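Local coordinates for protein 1,3-alpha-isomaltosidase (PDB 5X3I) that hydrolyses the alpha-1,3-glucosidic linkages of the cyclic tetrasaccharide cyclobis-(1-6)-alpha-nigerosyl to release isomaltose during intracellular starch-product breakdown, at residues R457-V460 and E461-V465; Y729-A732 and S733-S736. The protein carries 1 engineered substitution. One frame throughout, in Å; residues are numbered along the deposited sequence.

Contact 1: residues R457-V460 and E461-V465; sequences RYLV and EHFDV
The rings of Tyr458 and Phe463 meet rim to rim, CE2 of Tyr458 3.6 Å from CE2 of Phe463, with planes inclined at 67° and neither ring over the other's face. One face of the Phe463 ring is covered by the imidazole of the preceding residue, His462 CD2 standing above its centre; CG of Leu459 lies over one face of the tyrosine, displaced toward the rim. CG of Tyr458 sits between the backbone N and the carbonyl carbon (chi1 77°), which sends the side chain alongside that of Phe463, the same way, while its hydroxyl bonds to Thr343 O. Trp345 meets Phe463 edge-to-face, and helix 375-384 also packs on this phenylalanine. The turn that follows closes helix 457-461 of the TIM-barrel domain and leads the chain toward barrel strand 467-470. Tyr458 O accepts two backbone bonds, from His462 N (2.9 Å) and from Phe463 N (3.1 Å). Asp464, with positive phi, is the first residue to leave helical geometry, and Val465 N then bonds to Leu459 O six residues back (3.1 Å), closing the C-terminal end of the helix. A water donates to both Val460 O and Asp464 OD1, the latter also salt-bridged to Lys513. On another side of the helix, Arg457 NH1 forms a salt bridge with Glu461 OE2 at 2.8 Å. The carboxylate oxygen lies in the guanidinium plane, but the nitrogen approaches from above the carboxylate plane, the two groups being turned 64° apart. Glu454 also pairs with Arg457 NE, and Ser510 OG is hydrogen-bonded to NH1.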
ATOM      1  N   ARG A 457     -18.601   9.746  12.819  1.00 11.49           N
ATOM      2  CA  ARG A 457     -18.890  11.166  12.622  1.00 14.48           C
ATOM      3  C   ARG A 457     -18.638  12.006  13.883  1.00 13.85           C
ATOM      4  O   ARG A 457     -18.062  13.089  13.795  1.00  9.84           O
ATOM      5  CB  ARG A 457     -20.330  11.378  12.137  1.00 10.89           C
ATOM      6  CG  ARG A 457     -20.707  12.845  11.924  1.00 13.87           C
ATOM      7  CD  ARG A 457     -22.029  13.004  11.163  1.00 14.28           C
ATOM      8  NE  ARG A 457     -21.912  12.444   9.826  1.00 14.95           N
ATOM      9  CZ  ARG A 457     -21.325  13.063   8.807  1.00 16.29           C
ATOM     10  NH1 ARG A 457     -20.828  14.288   8.959  1.00 14.88           N
ATOM     11  NH2 ARG A 457     -21.243  12.460   7.629  1.00 14.75           N
ATOM     12  N   TYR A 458     -19.045  11.500  15.045  1.00 12.99           N
ATOM     13  CA  TYR A 458     -18.850  12.248  16.290  1.00 13.44           C
ATOM     14  C   TYR A 458     -17.362  12.475  16.599  1.00 12.66           C
ATOM     15  O   TYR A 458     -17.012  13.423  17.294  1.00 13.81           O
ATOM     16  CB  TYR A 458     -19.528  11.539  17.466  1.00 15.28           C
ATOM     17  CG  TYR A 458     -18.761  10.347  17.988  1.00 12.95           C
ATOM     18  CD1 TYR A 458     -18.809   9.128  17.330  1.00 12.67           C
ATOM     19  CD2 TYR A 458     -17.997  10.438  19.143  1.00 12.40           C
ATOM     20  CE1 TYR A 458     -18.113   8.029  17.806  1.00 13.41           C
ATOM     21  CE2 TYR A 458     -17.292   9.340  19.632  1.00 11.18           C
ATOM     22  CZ  TYR A 458     -17.356   8.140  18.952  1.00 12.33           C
ATOM     23  OH  TYR A 458     -16.664   7.053  19.409  1.00 12.51           O
ATOM     24  N   LEU A 459     -16.489  11.626  16.063  1.00 12.52           N
ATOM     25  CA  LEU A 459     -15.054  11.796  16.282  1.00 12.35           C
ATOM     26  C   LEU A 459     -14.551  13.060  15.606  1.00 12.82           C
ATOM     27  O   LEU A 459     -13.708  13.762  16.163  1.00 13.63           O
ATOM     28  CB  LEU A 459     -14.257  10.587  15.785  1.00 11.25           C
ATOM     29  CG  LEU A 459     -14.558   9.234  16.425  1.00 13.05           C
ATOM     30  CD1 LEU A 459     -14.017   8.106  15.542  1.00 10.60           C
ATOM     31  CD2 LEU A 459     -13.963   9.141  17.836  1.00 11.31           C
ATOM     32  N   VAL A 460     -15.055  13.338  14.404  1.00 14.80           N
ATOM     33  CA  VAL A 460     -14.705  14.576  13.706  1.00 13.65           C
ATOM     34  C   VAL A 460     -15.530  15.794  14.165  1.00 16.35           C
ATOM     35  O   VAL A 460     -14.991  16.882  14.315  1.00 16.25           O
ATOM     36  CB  VAL A 460     -14.842  14.428  12.176  1.00 14.31           C
ATOM     37  CG1 VAL A 460     -14.323  15.662  11.496  1.00 16.95           C
ATOM     38  CG2 VAL A 460     -14.038  13.237  11.679  1.00 14.54           C
ATOM     39  N   GLU A 461     -16.830  15.619  14.371  1.00 14.07           N
ATOM     40  CA  GLU A 461     -17.694  16.761  14.666  1.00 16.08           C
ATOM     41  C   GLU A 461     -17.643  17.208  16.142  1.00 16.38           C
ATOM     42  O   GLU A 461     -17.595  18.395  16.420  1.00 21.29           O
ATOM     43  CB  GLU A 461     -19.131  16.461  14.228  1.00 15.93           C
ATOM     44  CG  GLU A 461     -19.231  16.344  12.715  1.00 15.05           C
ATOM     45  CD  GLU A 461     -20.650  16.288  12.185  1.00 18.97           C
ATOM     46  OE1 GLU A 461     -21.608  16.269  12.979  1.00 18.72           O
ATOM     47  OE2 GLU A 461     -20.798  16.235  10.947  1.00 21.25           O
ATOM     48  N   HIS A 462     -17.640  16.266  17.074  1.00 16.76           N
ATOM     49  CA  HIS A 462     -17.509  16.599  18.488  1.00 16.99           C
ATOM     50  C   HIS A 462     -16.041  16.699  18.890  1.00 16.44           C
ATOM     51  O   HIS A 462     -15.611  17.730  19.384  1.00 16.31           O
ATOM     52  CB  HIS A 462     -18.237  15.597  19.381  1.00 15.22           C
ATOM     53  CG  HIS A 462     -18.012  15.831  20.846  1.00 17.56           C
ATOM     54  ND1 HIS A 462     -18.554  16.903  21.525  1.00 18.36           N
ATOM     55  CD2 HIS A 462     -17.286  15.138  21.755  1.00 14.19           C
ATOM     56  CE1 HIS A 462     -18.172  16.857  22.789  1.00 19.14           C
ATOM     57  NE2 HIS A 462     -17.409  15.793  22.956  1.00 17.99           N
ATOM     58  N   PHE A 463     -15.283  15.611  18.741  1.00 14.70           N
ATOM     59  CA  PHE A 463     -13.893  15.618  19.187  1.00 13.67           C
ATOM     60  C   PHE A 463     -12.928  16.392  18.277  1.00 13.48           C
ATOM     61  O   PHE A 463     -11.790  16.604  18.654  1.00 15.20           O
ATOM     62  CB  PHE A 463     -13.394  14.179  19.384  1.00 14.39           C
ATOM     63  CG  PHE A 463     -14.018  13.492  20.556  1.00 14.34           C
ATOM     64  CD1 PHE A 463     -13.662  13.846  21.848  1.00 16.53           C
ATOM     65  CD2 PHE A 463     -14.982  12.515  20.374  1.00 13.39           C
ATOM     66  CE1 PHE A 463     -14.253  13.232  22.941  1.00 14.80           C
ATOM     67  CE2 PHE A 463     -15.571  11.894  21.450  1.00 15.08           C
ATOM     68  CZ  PHE A 463     -15.207  12.251  22.744  1.00 15.62           C
ATOM     69  N   ASP A 464     -13.383  16.815  17.102  1.00 15.82           N
ATOM     70  CA  ASP A 464     -12.579  17.640  16.185  1.00 13.85           C
ATOM     71  C   ASP A 464     -11.273  16.951  15.707  1.00 15.87           C
ATOM     72  O   ASP A 464     -10.257  17.604  15.480  1.00 13.40           O
ATOM     73  CB  ASP A 464     -12.253  18.984  16.845  1.00 15.73           C
ATOM     74  CG  ASP A 464     -11.814  20.044  15.838  1.00 19.58           C
ATOM     75  OD1 ASP A 464     -12.273  20.034  14.677  1.00 19.43           O
ATOM     76  OD2 ASP A 464     -10.983  20.875  16.216  1.00 21.73           O
ATOM     77  N   VAL A 465     -11.324  15.629  15.568  1.00 12.06           N
ATOM     78  CA  VAL A 465     -10.213  14.859  15.004  1.00 13.87           C
ATOM     79  C   VAL A 465      -9.869  15.368  13.589  1.00 16.23           C
ATOM     80  O   VAL A 465     -10.747  15.735  12.822  1.00 14.96           O
ATOM     81  CB  VAL A 465     -10.563  13.351  15.011  1.00 15.43           C
ATOM     82  CG1 VAL A 465      -9.654  12.538  14.090  1.00 13.01           C
ATOM     83  CG2 VAL A 465     -10.500  12.836  16.449  1.00 11.72           C
TER
HETATM   84  O   HOH W   1     -14.884  19.667  14.217  1.00 21.59           O

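Contact 2: residues Y729-A732 and S733-S736; sequences YCRA and SRWS. With SO4 (sulfate ion), chain K; SO4 (sulfate ion), chain J.
Ala732 O is gripped twice, by Trp735 N at 3.2 Å and by a water 2.8 Å away. That water also accepts from Ser736 N (2.7 Å), and so links the end of 729-732 to the first turn of helix 735-742. One residue earlier, Arg734 N bonds to Arg731 O at 3.0 Å; the two overlapping i-to-i+3 turns swing the chain from strand 728-731, in the antiparallel sheet of the C-terminal domain, into the terminal helix. Across the turn Cys730 CB lies 3.8 Å from Trp735 CE3, and the placement of SG anti to the backbone N (chi1 -179°) carries the sulfur to the edge of the six-membered ring. On the polar side, Arg731 holds one sulfate, probably from the crystallisation liquor, in a two-pronged clasp: NH2 donates to its O3 (2.9 Å), in the guanidinium plane, and NH1 to its O4 (3.1 Å). A second sulfate has an oxygen over one guanidinium face and accepts from Ser733 N. NH1 is also salt-bridged to Glu680, so an alanine in place of this arginine would probably leave that carboxylate without its mate and the first sulfate without its clasp. Arg734 runs alongside, its CG near Arg731 NH1, and turns its own NH2 to Glu737.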
ATOM      1  N   TYR A 729      21.159  20.524  -2.811  1.00 21.22           N
ATOM      2  CA  TYR A 729      21.627  21.588  -3.672  1.00 18.82           C
ATOM      3  C   TYR A 729      20.446  22.377  -4.186  1.00 18.40           C
ATOM      4  O   TYR A 729      19.405  21.817  -4.487  1.00 23.37           O
ATOM      5  CB  TYR A 729      22.462  21.017  -4.829  1.00 20.43           C
ATOM      6  CG  TYR A 729      23.691  20.287  -4.345  1.00 18.54           C
ATOM      7  CD1 TYR A 729      24.892  20.956  -4.171  1.00 20.19           C
ATOM      8  CD2 TYR A 729      23.643  18.941  -4.030  1.00 20.05           C
ATOM      9  CE1 TYR A 729      26.009  20.306  -3.706  1.00 20.04           C
ATOM     10  CE2 TYR A 729      24.760  18.278  -3.572  1.00 20.15           C
ATOM     11  CZ  TYR A 729      25.940  18.968  -3.411  1.00 22.72           C
ATOM     12  OH  TYR A 729      27.052  18.321  -2.949  1.00 25.62           O
ATOM     13  N   CYS A 730      20.614  23.686  -4.279  1.00 20.07           N
ATOM     14  CA  CYS A 730      19.546  24.561  -4.713  1.00 21.69           C
ATOM     15  C   CYS A 730      19.889  25.191  -6.050  1.00 24.56           C
ATOM     16  O   CYS A 730      21.040  25.529  -6.302  1.00 26.48           O
ATOM     17  CB  CYS A 730      19.282  25.648  -3.663  1.00 19.41           C
ATOM     18  SG  CYS A 730      17.958  26.780  -4.069  1.00 23.98           S
ATOM     19  N   ARG A 731      18.886  25.340  -6.904  1.00 24.34           N
ATOM     20  CA  ARG A 731      19.070  26.046  -8.160  1.00 28.84           C
ATOM     21  C   ARG A 731      19.488  27.472  -7.844  1.00 31.27           C
ATOM     22  O   ARG A 731      18.823  28.160  -7.069  1.00 31.31           O
ATOM     23  CB  ARG A 731      17.793  26.021  -9.001  1.00 28.99           C
ATOM     24  CG  ARG A 731      17.443  24.638  -9.536  1.00 30.33           C
ATOM     25  CD  ARG A 731      16.133  24.635 -10.311  1.00 31.64           C
ATOM     26  NE  ARG A 731      16.207  25.418 -11.537  1.00 41.85           N
ATOM     27  CZ  ARG A 731      15.509  26.526 -11.769  1.00 48.40           C
ATOM     28  NH1 ARG A 731      14.666  26.995 -10.860  1.00 43.71           N
ATOM     29  NH2 ARG A 731      15.651  27.167 -12.921  1.00 53.94           N
ATOM     30  N   ALA A 732      20.594  27.901  -8.442  1.00 32.52           N
ATOM     31  CA  ALA A 732      21.232  29.162  -8.095  1.00 31.45           C
ATOM     32  C   ALA A 732      20.280  30.342  -8.189  1.00 30.38           C
ATOM     33  O   ALA A 732      20.302  31.225  -7.346  1.00 32.60           O
ATOM     34  CB  ALA A 732      22.443  29.393  -8.981  1.00 34.89           C
ATOM     35  N   SER A 733      19.437  30.350  -9.209  1.00 31.78           N
ATOM     36  CA  SER A 733      18.548  31.474  -9.431  1.00 32.42           C
ATOM     37  C   SER A 733      17.528  31.661  -8.307  1.00 31.16           C
ATOM     38  O   SER A 733      17.069  32.766  -8.075  1.00 32.83           O
ATOM     39  CB  SER A 733      17.825  31.316 -10.765  1.00 38.05           C
ATOM     40  OG  SER A 733      17.186  30.061 -10.845  1.00 39.41           O
ATOM     41  N   ARG A 734      17.125  30.575  -7.658  1.00 28.68           N
ATOM     42  CA  ARG A 734      16.189  30.667  -6.544  1.00 28.73           C
ATOM     43  C   ARG A 734      16.823  30.599  -5.152  1.00 27.60           C
ATOM     44  O   ARG A 734      16.107  30.569  -4.152  1.00 27.54           O
ATOM     45  CB  ARG A 734      15.113  29.594  -6.689  1.00 31.90           C
ATOM     46  CG  ARG A 734      14.496  29.567  -8.080  1.00 35.43           C
ATOM     47  CD  ARG A 734      13.917  30.898  -8.506  1.00 38.33           C
ATOM     48  NE  ARG A 734      12.589  31.123  -7.949  1.00 44.48           N
ATOM     49  CZ  ARG A 734      11.744  32.053  -8.385  1.00 48.85           C
ATOM     50  NH1 ARG A 734      12.085  32.840  -9.398  1.00 53.21           N
ATOM     51  NH2 ARG A 734      10.554  32.191  -7.811  1.00 44.37           N
ATOM     52  N   TRP A 735      18.149  30.530  -5.076  1.00 24.73           N
ATOM     53  CA  TRP A 735      18.823  30.435  -3.783  1.00 23.68           C
ATOM     54  C   TRP A 735      18.520  31.629  -2.870  1.00 27.25           C
ATOM     55  O   TRP A 735      18.553  31.508  -1.653  1.00 24.48           O
ATOM     56  CB  TRP A 735      20.328  30.307  -3.978  1.00 26.76           C
ATOM     57  CG  TRP A 735      21.154  30.383  -2.724  1.00 23.72           C
ATOM     58  CD1 TRP A 735      22.144  31.276  -2.460  1.00 22.88           C
ATOM     59  CD2 TRP A 735      21.073  29.528  -1.578  1.00 22.75           C
ATOM     60  NE1 TRP A 735      22.688  31.035  -1.229  1.00 22.26           N
ATOM     61  CE2 TRP A 735      22.046  29.968  -0.662  1.00 24.11           C
ATOM     62  CE3 TRP A 735      20.268  28.439  -1.234  1.00 20.67           C
ATOM     63  CZ2 TRP A 735      22.241  29.357   0.572  1.00 21.19           C
ATOM     64  CZ3 TRP A 735      20.464  27.834  -0.011  1.00 20.57           C
ATOM     65  CH2 TRP A 735      21.442  28.293   0.876  1.00 22.67           C
ATOM     66  N   SER A 736      18.216  32.770  -3.472  1.00 25.91           N
ATOM     67  CA  SER A 736      17.829  33.945  -2.711  1.00 28.35           C
ATOM     68  C   SER A 736      16.596  33.634  -1.860  1.00 26.95           C
ATOM     69  O   SER A 736      16.497  34.083  -0.729  1.00 28.37           O
ATOM     70  CB  SER A 736      17.558  35.126  -3.644  1.00 24.60           C
ATOM     71  OG  SER A 736      17.059  36.234  -2.918  1.00 36.96           O
TER
HETATM   72  S   SO4 K 809      19.655  28.222 -12.612  1.00 64.13           S
HETATM   73  O1  SO4 K 809      20.478  29.413 -12.437  1.00 58.22           O
HETATM   74  O2  SO4 K 809      18.633  28.221 -11.576  1.00 49.31           O
HETATM   75  O3  SO4 K 809      19.024  28.237 -13.927  1.00 67.24           O
HETATM   76  O4  SO4 K 809      20.483  27.026 -12.500  1.00 49.95           O
HETATM   77  S   SO4 J 808      13.936  30.625 -12.669  1.00 77.61           S
HETATM   78  O1  SO4 J 808      14.654  31.874 -12.448  1.00 67.42           O
HETATM   79  O2  SO4 J 808      12.633  30.904 -13.261  1.00 73.04           O
HETATM   80  O3  SO4 J 808      14.707  29.778 -13.573  1.00 70.01           O
HETATM   81  O4  SO4 J 808      13.756  29.937 -11.397  1.00 57.76           O
HETATM   82  O   HOH W   2      19.213  33.343  -5.948  1.00 27.50           O

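How the contacts relate
Contact 1 lies in the TIM-barrel domain and contact 2 in the C-terminal domain, their centres 43 Å apart and their nearest atoms about 34 Å apart, and they hold different helices and strands. Both are local turns at a helix end, but of opposite sense: 457-465 takes the chain out of a helix toward a barrel strand, whereas 729-736 takes it from a sheet strand into the last helix. Contact 1 is the more buried, with aromatic and aliphatic groups packed against neighbouring helices and its charged pair at the margin. Contact 2 is a surface contact, where a cysteine-tryptophan contact is the apolar part while Arg731 and Ser733 bind sulfates that probably came from the crystallisation liquor.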